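Local coordinates for 2,3-bisphosphoglycerate-independent phosphoglycerate mutase (Pyrococcus horikoshii, PDB 2ZKT), which probably interconverts 2-phosphoglycerate and 3-phosphoglycerate in glycolysis, as a metal-binding, cofactor-independent phosphoglycerate mutase of the alkaline phosphatase superfamily, at residues D305-G308 and K314-A317; S348-V353 and S357-P362; L299-T304 and E321-M326; E22-G25 and E30-N33. All blocks are in the same frame, centred on the assembly; numbering follows the deposited sequence.

Contact 1. Residues D305-G308 and K314-A317; sequences DAAG and KLKA. With ZN (zinc ion), chain H.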
loop_
_atom_site.group_PDB
_atom_site.type_symbol
_atom_site.label_atom_id
_atom_site.label_comp_id
_atom_site.label_asym_id
_atom_site.label_seq_id
_atom_site.Cartn_x
_atom_site.Cartn_y
_atom_site.Cartn_z
ATOM N N ASP B 305 12.099 3.528 -9.549
ATOM C CA ASP B 305 13.285 2.812 -10.008
ATOM C C ASP B 305 14.534 3.055 -9.163
ATOM O O ASP B 305 15.393 2.164 -9.042
ATOM C CB ASP B 305 13.577 3.162 -11.467
ATOM C CG ASP B 305 14.767 2.397 -12.020
ATOM O OD1 ASP B 305 14.723 1.140 -12.038
ATOM O OD2 ASP B 305 15.748 3.062 -12.434
ATOM N N ALA B 306 14.646 4.250 -8.574
ATOM C CA ALA B 306 15.813 4.566 -7.742
ATOM C C ALA B 306 15.804 3.744 -6.445
ATOM O O ALA B 306 16.844 3.233 -6.012
ATOM C CB ALA B 306 15.845 6.051 -7.420
ATOM N N ALA B 307 14.628 3.610 -5.832
ATOM C CA ALA B 307 14.522 2.852 -4.585
ATOM C C ALA B 307 14.964 1.408 -4.825
ATOM O O ALA B 307 15.574 0.777 -3.948
ATOM C CB ALA B 307 13.096 2.892 -4.066
ATOM N N GLY B 308 14.658 0.900 -6.026
ATOM C CA GLY B 308 15.033 -0.464 -6.383
ATOM C C GLY B 308 16.543 -0.580 -6.532
ATOM O O GLY B 308 17.152 -1.545 -6.073
ATOM N N LYS B 314 10.769 -0.706 1.455
ATOM C CA LYS B 314 9.750 0.131 2.092
ATOM C C LYS B 314 9.631 1.451 1.328
ATOM O O LYS B 314 8.528 1.906 1.004
ATOM C CB LYS B 314 10.141 0.405 3.548
ATOM C CG LYS B 314 10.303 -0.840 4.421
ATOM C CD LYS B 314 9.036 -1.133 5.218
ATOM C CE LYS B 314 9.299 -2.165 6.313
ATOM N NZ LYS B 314 8.088 -2.396 7.155
ATOM N N LEU B 315 10.779 2.069 1.044
ATOM C CA LEU B 315 10.793 3.334 0.318
ATOM C C LEU B 315 10.124 3.161 -1.042
ATOM O O LEU B 315 9.287 3.986 -1.437
ATOM C CB LEU B 315 12.237 3.825 0.122
ATOM C CG LEU B 315 12.377 5.087 -0.746
ATOM C CD1 LEU B 315 11.496 6.198 -0.169
ATOM C CD2 LEU B 315 13.840 5.530 -0.803
ATOM N N LYS B 316 10.492 2.091 -1.755
ATOM C CA LYS B 316 9.912 1.825 -3.075
ATOM C C LYS B 316 8.398 1.674 -2.932
ATOM O O LYS B 316 7.635 2.250 -3.710
ATOM C CB LYS B 316 10.522 0.556 -3.694
ATOM C CG LYS B 316 9.992 0.218 -5.089
ATOM C CD LYS B 316 10.798 -0.936 -5.708
ATOM C CE LYS B 316 10.254 -1.346 -7.074
ATOM N NZ LYS B 316 11.123 -2.368 -7.724
ATOM N N ALA B 317 7.968 0.910 -1.924
ATOM C CA ALA B 317 6.538 0.713 -1.685
ATOM C C ALA B 317 5.896 2.081 -1.390
ATOM O O ALA B 317 4.798 2.383 -1.870
ATOM C CB ALA B 317 6.318 -0.251 -0.500
HETATM ZN ZN ZN H . 17.044 1.849 -13.505
#

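Contact 2. Residues S348-V353 and S357-P362; sequences STPCEV and SGDPVP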
loop_
_atom_site.group_PDB
_atom_site.type_symbol
_atom_site.label_atom_id
_atom_site.label_comp_id
_atom_site.label_asym_id
_atom_site.label_seq_id
_atom_site.Cartn_x
_atom_site.Cartn_y
_atom_site.Cartn_z
ATOM N N SER B 348 11.587 -4.669 -14.644
ATOM C CA SER B 348 11.716 -4.973 -13.216
ATOM C C SER B 348 13.054 -4.481 -12.658
ATOM O O SER B 348 14.088 -4.529 -13.317
ATOM C CB SER B 348 11.621 -6.491 -13.039
ATOM O OG SER B 348 10.249 -6.881 -13.169
ATOM N N THR B 349 13.030 -4.001 -11.415
ATOM C CA THR B 349 14.249 -3.574 -10.735
ATOM C C THR B 349 14.123 -4.039 -9.302
ATOM O O THR B 349 13.803 -3.256 -8.411
ATOM C CB THR B 349 14.434 -2.046 -10.749
ATOM O OG1 THR B 349 14.514 -1.589 -12.109
ATOM C CG2 THR B 349 15.741 -1.664 -10.025
ATOM N N PRO B 350 14.358 -5.338 -9.066
ATOM C CA PRO B 350 14.271 -5.952 -7.728
ATOM C C PRO B 350 15.243 -5.292 -6.746
ATOM O O PRO B 350 16.384 -4.984 -7.104
ATOM C CB PRO B 350 14.645 -7.419 -7.990
ATOM C CG PRO B 350 14.378 -7.620 -9.459
ATOM C CD PRO B 350 14.821 -6.318 -10.069
ATOM N N CYS B 351 14.790 -5.070 -5.515
ATOM C CA CYS B 351 15.647 -4.469 -4.500
ATOM C C CYS B 351 16.827 -5.413 -4.203
ATOM O O CYS B 351 17.960 -4.961 -4.020
ATOM C CB CYS B 351 14.835 -4.195 -3.225
ATOM S SG CYS B 351 13.626 -2.837 -3.402
ATOM N N GLU B 352 16.567 -6.721 -4.185
ATOM C CA GLU B 352 17.628 -7.697 -3.918
ATOM C C GLU B 352 18.673 -7.748 -5.044
ATOM O O GLU B 352 19.768 -8.293 -4.856
ATOM C CB GLU B 352 17.050 -9.111 -3.716
ATOM C CG GLU B 352 16.604 -9.815 -5.006
ATOM C CD GLU B 352 16.427 -11.327 -4.836
ATOM O OE1 GLU B 352 15.627 -11.753 -3.962
ATOM O OE2 GLU B 352 17.088 -12.090 -5.581
ATOM N N VAL B 353 18.337 -7.202 -6.212
ATOM C CA VAL B 353 19.272 -7.210 -7.348
ATOM C C VAL B 353 19.989 -5.861 -7.501
ATOM O O VAL B 353 21.117 -5.805 -7.995
ATOM C CB VAL B 353 18.540 -7.554 -8.683
ATOM C CG1 VAL B 353 19.547 -7.635 -9.846
ATOM C CG2 VAL B 353 17.798 -8.871 -8.542
ATOM N N SER B 357 16.234 -6.341 -13.782
ATOM C CA SER B 357 16.202 -7.801 -13.873
ATOM C C SER B 357 15.389 -8.150 -15.115
ATOM O O SER B 357 14.818 -7.268 -15.769
ATOM C CB SER B 357 15.504 -8.413 -12.655
ATOM O OG SER B 357 14.098 -8.178 -12.722
ATOM N N GLY B 358 15.334 -9.443 -15.427
ATOM C CA GLY B 358 14.581 -9.905 -16.578
ATOM C C GLY B 358 13.172 -10.346 -16.190
ATOM O O GLY B 358 12.387 -10.746 -17.057
ATOM N N ASP B 359 12.853 -10.280 -14.896
ATOM C CA ASP B 359 11.520 -10.653 -14.413
ATOM C C ASP B 359 10.444 -9.858 -15.176
ATOM O O ASP B 359 10.562 -8.646 -15.337
ATOM C CB ASP B 359 11.388 -10.363 -12.909
ATOM C CG ASP B 359 12.417 -11.106 -12.075
ATOM O OD1 ASP B 359 12.323 -12.355 -11.977
ATOM O OD2 ASP B 359 13.325 -10.441 -11.521
ATOM N N PRO B 360 9.388 -10.542 -15.656
ATOM C CA PRO B 360 8.305 -9.874 -16.396
ATOM C C PRO B 360 7.685 -8.801 -15.497
ATOM O O PRO B 360 7.883 -8.820 -14.289
ATOM C CB PRO B 360 7.336 -11.029 -16.726
ATOM C CG PRO B 360 7.572 -12.014 -15.580
ATOM C CD PRO B 360 9.086 -11.977 -15.441
ATOM N N VAL B 361 6.930 -7.877 -16.082
ATOM C CA VAL B 361 6.359 -6.790 -15.305
ATOM C C VAL B 361 4.835 -6.807 -15.266
ATOM O O VAL B 361 4.175 -7.025 -16.282
ATOM C CB VAL B 361 6.830 -5.422 -15.878
ATOM C CG1 VAL B 361 6.363 -4.278 -14.976
ATOM C CG2 VAL B 361 8.343 -5.411 -16.008
ATOM N N PRO B 362 4.254 -6.559 -14.080
ATOM C CA PRO B 362 2.790 -6.562 -13.988
ATOM C C PRO B 362 2.217 -5.478 -14.892
ATOM O O PRO B 362 2.780 -4.383 -15.017
ATOM C CB PRO B 362 2.531 -6.314 -12.490
ATOM C CG PRO B 362 3.752 -5.562 -12.054
ATOM C CD PRO B 362 4.871 -6.261 -12.773
HETATM O O HOH W 1 12.358 -6.609 -16.521
#

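Contact 3. Residues L299-T304 and E321-M326; sequences LHFKPT and ERADRM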
loop_
_atom_site.group_PDB
_atom_site.type_symbol
_atom_site.label_atom_id
_atom_site.label_comp_id
_atom_site.label_asym_id
_atom_site.label_seq_id
_atom_site.Cartn_x
_atom_site.Cartn_y
_atom_site.Cartn_z
ATOM N N LEU B 299 2.571 8.911 -19.570
ATOM C CA LEU B 299 3.011 9.503 -18.304
ATOM C C LEU B 299 4.093 8.620 -17.676
ATOM O O LEU B 299 3.902 7.409 -17.497
ATOM C CB LEU B 299 1.817 9.637 -17.342
ATOM C CG LEU B 299 2.098 10.061 -15.891
ATOM C CD1 LEU B 299 2.881 11.364 -15.845
ATOM C CD2 LEU B 299 0.778 10.217 -15.155
ATOM N N HIS B 300 5.226 9.231 -17.342
ATOM C CA HIS B 300 6.343 8.500 -16.749
ATOM C C HIS B 300 6.636 8.966 -15.311
ATOM O O HIS B 300 6.586 10.160 -15.013
ATOM C CB HIS B 300 7.573 8.679 -17.651
ATOM C CG HIS B 300 8.724 7.783 -17.306
ATOM N ND1 HIS B 300 9.632 8.084 -16.310
ATOM C CD2 HIS B 300 9.119 6.595 -17.830
ATOM C CE1 HIS B 300 10.541 7.119 -16.235
ATOM N NE2 HIS B 300 10.251 6.205 -17.148
ATOM N N PHE B 301 6.918 8.008 -14.427
ATOM C CA PHE B 301 7.231 8.276 -13.012
ATOM C C PHE B 301 8.506 7.486 -12.725
ATOM O O PHE B 301 8.470 6.260 -12.660
ATOM C CB PHE B 301 6.089 7.773 -12.115
ATOM C CG PHE B 301 6.281 8.073 -10.649
ATOM C CD1 PHE B 301 6.222 9.391 -10.175
ATOM C CD2 PHE B 301 6.516 7.037 -9.735
ATOM C CE1 PHE B 301 6.390 9.670 -8.815
ATOM C CE2 PHE B 301 6.688 7.301 -8.371
ATOM C CZ PHE B 301 6.622 8.623 -7.905
ATOM N N LYS B 302 9.627 8.183 -12.533
ATOM C CA LYS B 302 10.931 7.528 -12.326
ATOM C C LYS B 302 11.392 7.058 -10.929
ATOM O O LYS B 302 11.949 5.955 -10.794
ATOM C CB LYS B 302 12.028 8.438 -12.911
ATOM C CG LYS B 302 13.437 7.853 -12.889
ATOM C CD LYS B 302 13.539 6.598 -13.755
ATOM C CE LYS B 302 14.995 6.289 -14.117
ATOM N NZ LYS B 302 15.888 6.275 -12.920
ATOM N N PRO B 303 11.183 7.881 -9.877
ATOM C CA PRO B 303 11.607 7.518 -8.512
ATOM C C PRO B 303 11.444 6.065 -8.033
ATOM O O PRO B 303 12.278 5.571 -7.257
ATOM C CB PRO B 303 10.865 8.536 -7.626
ATOM C CG PRO B 303 9.740 9.037 -8.500
ATOM C CD PRO B 303 10.366 9.108 -9.862
ATOM N N THR B 304 10.398 5.368 -8.475
ATOM C CA THR B 304 10.238 3.979 -8.046
ATOM C C THR B 304 11.487 3.176 -8.419
ATOM O O THR B 304 11.905 2.269 -7.689
ATOM C CB THR B 304 9.018 3.305 -8.705
ATOM O OG1 THR B 304 8.930 3.714 -10.078
ATOM C CG2 THR B 304 7.735 3.673 -7.964
ATOM N N GLU B 321 3.018 4.106 -3.596
ATOM C CA GLU B 321 1.803 4.677 -3.010
ATOM C C GLU B 321 1.571 6.118 -3.486
ATOM O O GLU B 321 0.445 6.551 -3.683
ATOM C CB GLU B 321 1.906 4.627 -1.471
ATOM C CG GLU B 321 1.476 3.268 -0.887
ATOM C CD GLU B 321 1.547 3.283 0.634
ATOM O OE1 GLU B 321 1.203 4.289 1.235
ATOM O OE2 GLU B 321 1.904 2.262 1.210
ATOM N N ARG B 322 2.653 6.874 -3.674
ATOM C CA ARG B 322 2.515 8.247 -4.158
ATOM C C ARG B 322 1.965 8.177 -5.591
ATOM O O ARG B 322 1.162 9.017 -6.014
ATOM C CB ARG B 322 3.876 8.968 -4.113
ATOM C CG ARG B 322 4.297 9.334 -2.685
ATOM C CD ARG B 322 5.715 9.892 -2.599
ATOM N NE ARG B 322 5.942 10.991 -3.540
ATOM C CZ ARG B 322 7.142 11.524 -3.778
ATOM N NH1 ARG B 322 8.214 11.054 -3.136
ATOM N NH2 ARG B 322 7.277 12.507 -4.667
ATOM N N ALA B 323 2.394 7.154 -6.333
ATOM C CA ALA B 323 1.918 6.967 -7.699
ATOM C C ALA B 323 0.420 6.636 -7.665
ATOM O O ALA B 323 -0.352 7.140 -8.493
ATOM C CB ALA B 323 2.708 5.825 -8.391
ATOM N N ASP B 324 -0.002 5.801 -6.709
ATOM C CA ASP B 324 -1.419 5.445 -6.642
ATOM C C ASP B 324 -2.285 6.689 -6.463
ATOM O O ASP B 324 -3.341 6.817 -7.104
ATOM C CB ASP B 324 -1.704 4.446 -5.506
ATOM C CG ASP B 324 -3.034 3.705 -5.700
ATOM O OD1 ASP B 324 -3.170 2.991 -6.725
ATOM O OD2 ASP B 324 -3.946 3.834 -4.841
ATOM N N ARG B 325 -1.846 7.612 -5.606
ATOM C CA ARG B 325 -2.599 8.852 -5.388
ATOM C C ARG B 325 -2.585 9.672 -6.685
ATOM O O ARG B 325 -3.593 10.277 -7.062
ATOM C CB ARG B 325 -1.991 9.672 -4.239
ATOM C CG ARG B 325 -1.907 8.899 -2.928
ATOM C CD ARG B 325 -1.477 9.774 -1.749
ATOM N NE ARG B 325 -1.036 8.930 -0.632
ATOM C CZ ARG B 325 0.243 8.680 -0.340
ATOM N NH1 ARG B 325 1.215 9.218 -1.075
ATOM N NH2 ARG B 325 0.552 7.864 0.669
ATOM N N MET B 326 -1.432 9.684 -7.360
ATOM C CA MET B 326 -1.297 10.406 -8.627
ATOM C C MET B 326 -2.347 9.843 -9.588
ATOM O O MET B 326 -3.060 10.597 -10.260
ATOM C CB MET B 326 0.121 10.205 -9.207
ATOM C CG MET B 326 0.306 10.717 -10.630
ATOM S SD MET B 326 1.957 10.344 -11.315
ATOM C CE MET B 326 1.746 8.533 -11.762
#

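Contact 4. Residues E22-G25 and E30-N33; sequences ELNG and EYAN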
loop_
_atom_site.group_PDB
_atom_site.type_symbol
_atom_site.label_atom_id
_atom_site.label_comp_id
_atom_site.label_asym_id
_atom_site.label_seq_id
_atom_site.Cartn_x
_atom_site.Cartn_y
_atom_site.Cartn_z
ATOM N N GLU B 22 11.133 -8.826 4.491
ATOM C CA GLU B 22 10.671 -7.819 5.444
ATOM C C GLU B 22 9.250 -7.334 5.122
ATOM O O GLU B 22 8.624 -6.626 5.919
ATOM C CB GLU B 22 11.661 -6.635 5.515
ATOM C CG GLU B 22 11.731 -5.739 4.287
ATOM C CD GLU B 22 12.863 -4.709 4.374
ATOM O OE1 GLU B 22 14.051 -5.119 4.355
ATOM O OE2 GLU B 22 12.571 -3.491 4.461
ATOM N N LEU B 23 8.734 -7.720 3.953
ATOM C CA LEU B 23 7.375 -7.334 3.587
ATOM C C LEU B 23 6.474 -8.568 3.625
ATOM O O LEU B 23 5.466 -8.639 2.916
ATOM C CB LEU B 23 7.337 -6.706 2.192
ATOM C CG LEU B 23 8.257 -5.500 1.960
ATOM C CD1 LEU B 23 8.030 -4.983 0.537
ATOM C CD2 LEU B 23 7.985 -4.400 2.990
ATOM N N ASN B 24 6.859 -9.547 4.453
ATOM C CA ASN B 24 6.085 -10.781 4.621
ATOM C C ASN B 24 5.992 -11.588 3.321
ATOM O O ASN B 24 4.969 -12.218 3.050
ATOM C CB ASN B 24 4.661 -10.454 5.126
ATOM C CG ASN B 24 4.663 -9.468 6.297
ATOM O OD1 ASN B 24 5.301 -9.709 7.325
ATOM N ND2 ASN B 24 3.945 -8.352 6.142
ATOM N N GLY B 25 7.056 -11.557 2.519
ATOM C CA GLY B 25 7.062 -12.310 1.273
ATOM C C GLY B 25 6.345 -11.642 0.111
ATOM O O GLY B 25 6.135 -12.268 -0.926
ATOM N N GLU B 30 2.820 -5.170 -4.060
ATOM C CA GLU B 30 1.745 -5.888 -3.386
ATOM C C GLU B 30 1.534 -5.311 -1.985
ATOM O O GLU B 30 0.402 -4.997 -1.591
ATOM C CB GLU B 30 2.070 -7.394 -3.324
ATOM C CG GLU B 30 2.098 -8.058 -4.701
ATOM C CD GLU B 30 2.767 -9.432 -4.697
ATOM O OE1 GLU B 30 3.684 -9.653 -3.862
ATOM O OE2 GLU B 30 2.391 -10.290 -5.545
ATOM N N TYR B 31 2.649 -5.146 -1.264
ATOM C CA TYR B 31 2.681 -4.609 0.103
ATOM C C TYR B 31 2.114 -3.179 0.170
ATOM O O TYR B 31 1.314 -2.866 1.038
ATOM C CB TYR B 31 4.138 -4.611 0.604
ATOM C CG TYR B 31 4.344 -4.082 2.011
ATOM C CD1 TYR B 31 4.096 -4.886 3.127
ATOM C CD2 TYR B 31 4.807 -2.778 2.229
ATOM C CE1 TYR B 31 4.301 -4.411 4.422
ATOM C CE2 TYR B 31 5.018 -2.291 3.527
ATOM C CZ TYR B 31 4.763 -3.114 4.618
ATOM O OH TYR B 31 4.968 -2.649 5.908
ATOM N N ALA B 32 2.545 -2.323 -0.759
ATOM C CA ALA B 32 2.105 -0.927 -0.809
ATOM C C ALA B 32 0.591 -0.804 -0.882
ATOM O O ALA B 32 -0.064 -1.572 -1.568
ATOM C CB ALA B 32 2.741 -0.224 -2.018
ATOM N N ASN B 33 0.036 0.172 -0.168
ATOM C CA ASN B 33 -1.406 0.400 -0.183
ATOM C C ASN B 33 -1.724 1.170 -1.471
ATOM O O ASN B 33 -1.407 2.357 -1.596
ATOM C CB ASN B 33 -1.813 1.211 1.059
ATOM C CG ASN B 33 -3.303 1.511 1.106
ATOM O OD1 ASN B 33 -4.132 0.628 0.888
ATOM N ND2 ASN B 33 -3.647 2.761 1.405
#

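Contact 1. Residues D305-G308 and K314-A317
Ala307 and Lys316 meet where two helices, 303-309 and 313-331, lean against each other, and their CA atoms come within 5.0 Å. The methyl CB of Ala307 points at the second helix and settles on the root of the lysine, 3.5 Å from Lys316 CB. On the flank of that methyl stands the leucine branch point, with Leu315 CG 4.0 Å from Ala307 CB, so the small side chain rests between two larger ones that leave their helix on different sides.

It is mainly the root of Lys316 that meets the alanine. With CG anti to the backbone N (chi1 -179°) and every later torsion extended, the chain runs past the first helix alongside the backbone of Gly308, which has no side chain, and Lys316 CD lies 4.3 Å from Gly308 N. Beyond the helix, NZ forms a salt bridge with Asp17 and a hydrogen bond with the carbonyl of Gly14.

Asp305 leaves the first helix on the side turned from the second. Its OD2 binds the zinc ion at 2.1 Å, together with His309 and His356, and accepts a hydrogen bond from Lys302; OD1 pairs with the hydroxyl of Thr349. Lys316 NZ lies 6.6 Å from Asp305 OD1, too far for a salt bridge. The two groups therefore do not pair directly, yet both reach Thr349, the lysine through a weak hydrogen bond to its carbonyl and with Asp17 as the stronger partner. The first helix thus presents its alanine to the second helix and its zinc ligand from the side turned away.

Contact 2. Residues S348-V353 and S357-P362
The backbones of Ser348 and Ser357 run side by side with CA atoms 5.3 Å apart, and Ser357 N donates to Ser348 O over 2.8 Å. The hydroxyl of Ser348 reaches two residues further along, to Asp359: with OG beside its own backbone N (chi1 -76°), it donates to Asp359 O at 2.8 Å, arriving from 55° above the carbonyl plane. A water bridges the two segments, accepting from Ser348 N at 2.8 Å and donating to both Ser357 O and Asp359 O. All this lies in the long connection between neighbouring antiparallel strands 339-344 and 361-366 of the main sheet, a loop that also bears the zinc ligands His347 and His356. Replacing Ser348 by an alanine would probably leave the Asp359 carbonyl with the water as its remaining partner here and the 359-360 backbone less firmly tied to the facing loop. Ser357 OG stays within its own segment, donating to Asp359 OD2 at 2.7 Å on the anti side of the carboxylate, which also forms a salt bridge with Arg18. Ser357 CB packs against the Pro350 ring, 3.4 Å from Pro350 CD, while Val361 CG2 sits 3.6 Å from Ser348 N.

Contact 3. Residues L299-T304 and E321-M326
Met326 reaches Leu299 and Phe301 because its CG stands anti to the backbone N (chi1 170°) and its chain bends at the last torsion (chi3 78°), swinging the methyl across so that SD and CE both lie against Leu299 and CE also nears Phe301 CB. Leu299, its own CG also anti to N, extends to meet it tip to tip, with Leu299 CD2 3.9 Å from Met326 CE. The sulfur lies beside the phenylalanine in a Met-aromatic contact, Met326 SD being 5.3 Å from the centroid of the Phe301 ring and 42° off its normal. Ala323 comes to the same side of that ring obliquely, its CB 4.2 Å from Phe301 CD2. Helix 313-331 thereby lies against strand 296-301, running nearly antiparallel to it; the axes of residues 299-301 and 321-326 approach to 11.0 Å. The helix belongs to a beta-alpha-beta crossover of the alkaline phosphatase type of fold: the chain leaves strand 296-301, passes through helices 303-309 and 313-331 and returns in the parallel strand 339-344, with strand 6-12 between the two. From the opposite side the Phe301 ring is backed by Pro303, whose CG stands 3.2 Å above its plane toward the rim.

Contact 4. Residues E22-G25 and E30-N33
Leu23 lays its CD2 methyl over the centre of the Tyr31 ring in a CH-pi interaction, 3.5 Å from the ring centroid and only 7° off the normal. With CG beside its own backbone N (chi1 -56°), the leucine sets one methyl on the ring and the other near its base, where Leu23 CD1 is 3.9 Å from Tyr31 CB. The two side chains cross at about a right angle. At the ring edge, near its plane, the amide end of Asn24 brings ND2 to 4.3 Å from Tyr31 CE1. Here the loop after strand 6-12 lies back against helix 28-31, a single short turn, bending at Asn24 and Gly25 in the left-handed backbone region. An alanine in place of Tyr31 would probably take away the surface on which Leu23 rests, opening a gap beneath its methyls. Among polar partners, the Tyr31 hydroxyl makes a weak hydrogen bond with Lys314, and Arg381 joins the two segments indirectly, pairing with the carboxylate of Glu30 and the carbonyl of Gly25. Across the dimer interface, Tyr31 packs on Pro35 and Asn24 on Lys39 of the second subunit.

Contact 4 comes first along the chain and contact 2 last; between them, contact 1 is nested in the loop closed by contact 3. Those two share helices 303-309 and 313-331, with centres about 11 Å apart. Contacts 1 and 2, with centres about 12 Å apart, meet beside the zinc bound by Asp305, where Thr349 hydrogen-bonds that ligand, whereas contacts 2 and 3, centres about 17 Å apart, do not touch but reach the same mixed sheet. Helix 313-331 also faces contact 4: Ala317 packs on Tyr31, and Glu321 bonds Asn33 N. The N-terminal half of this helix thus lies between the zinc-bearing helix 303-309 and the segments that touch the second subunit.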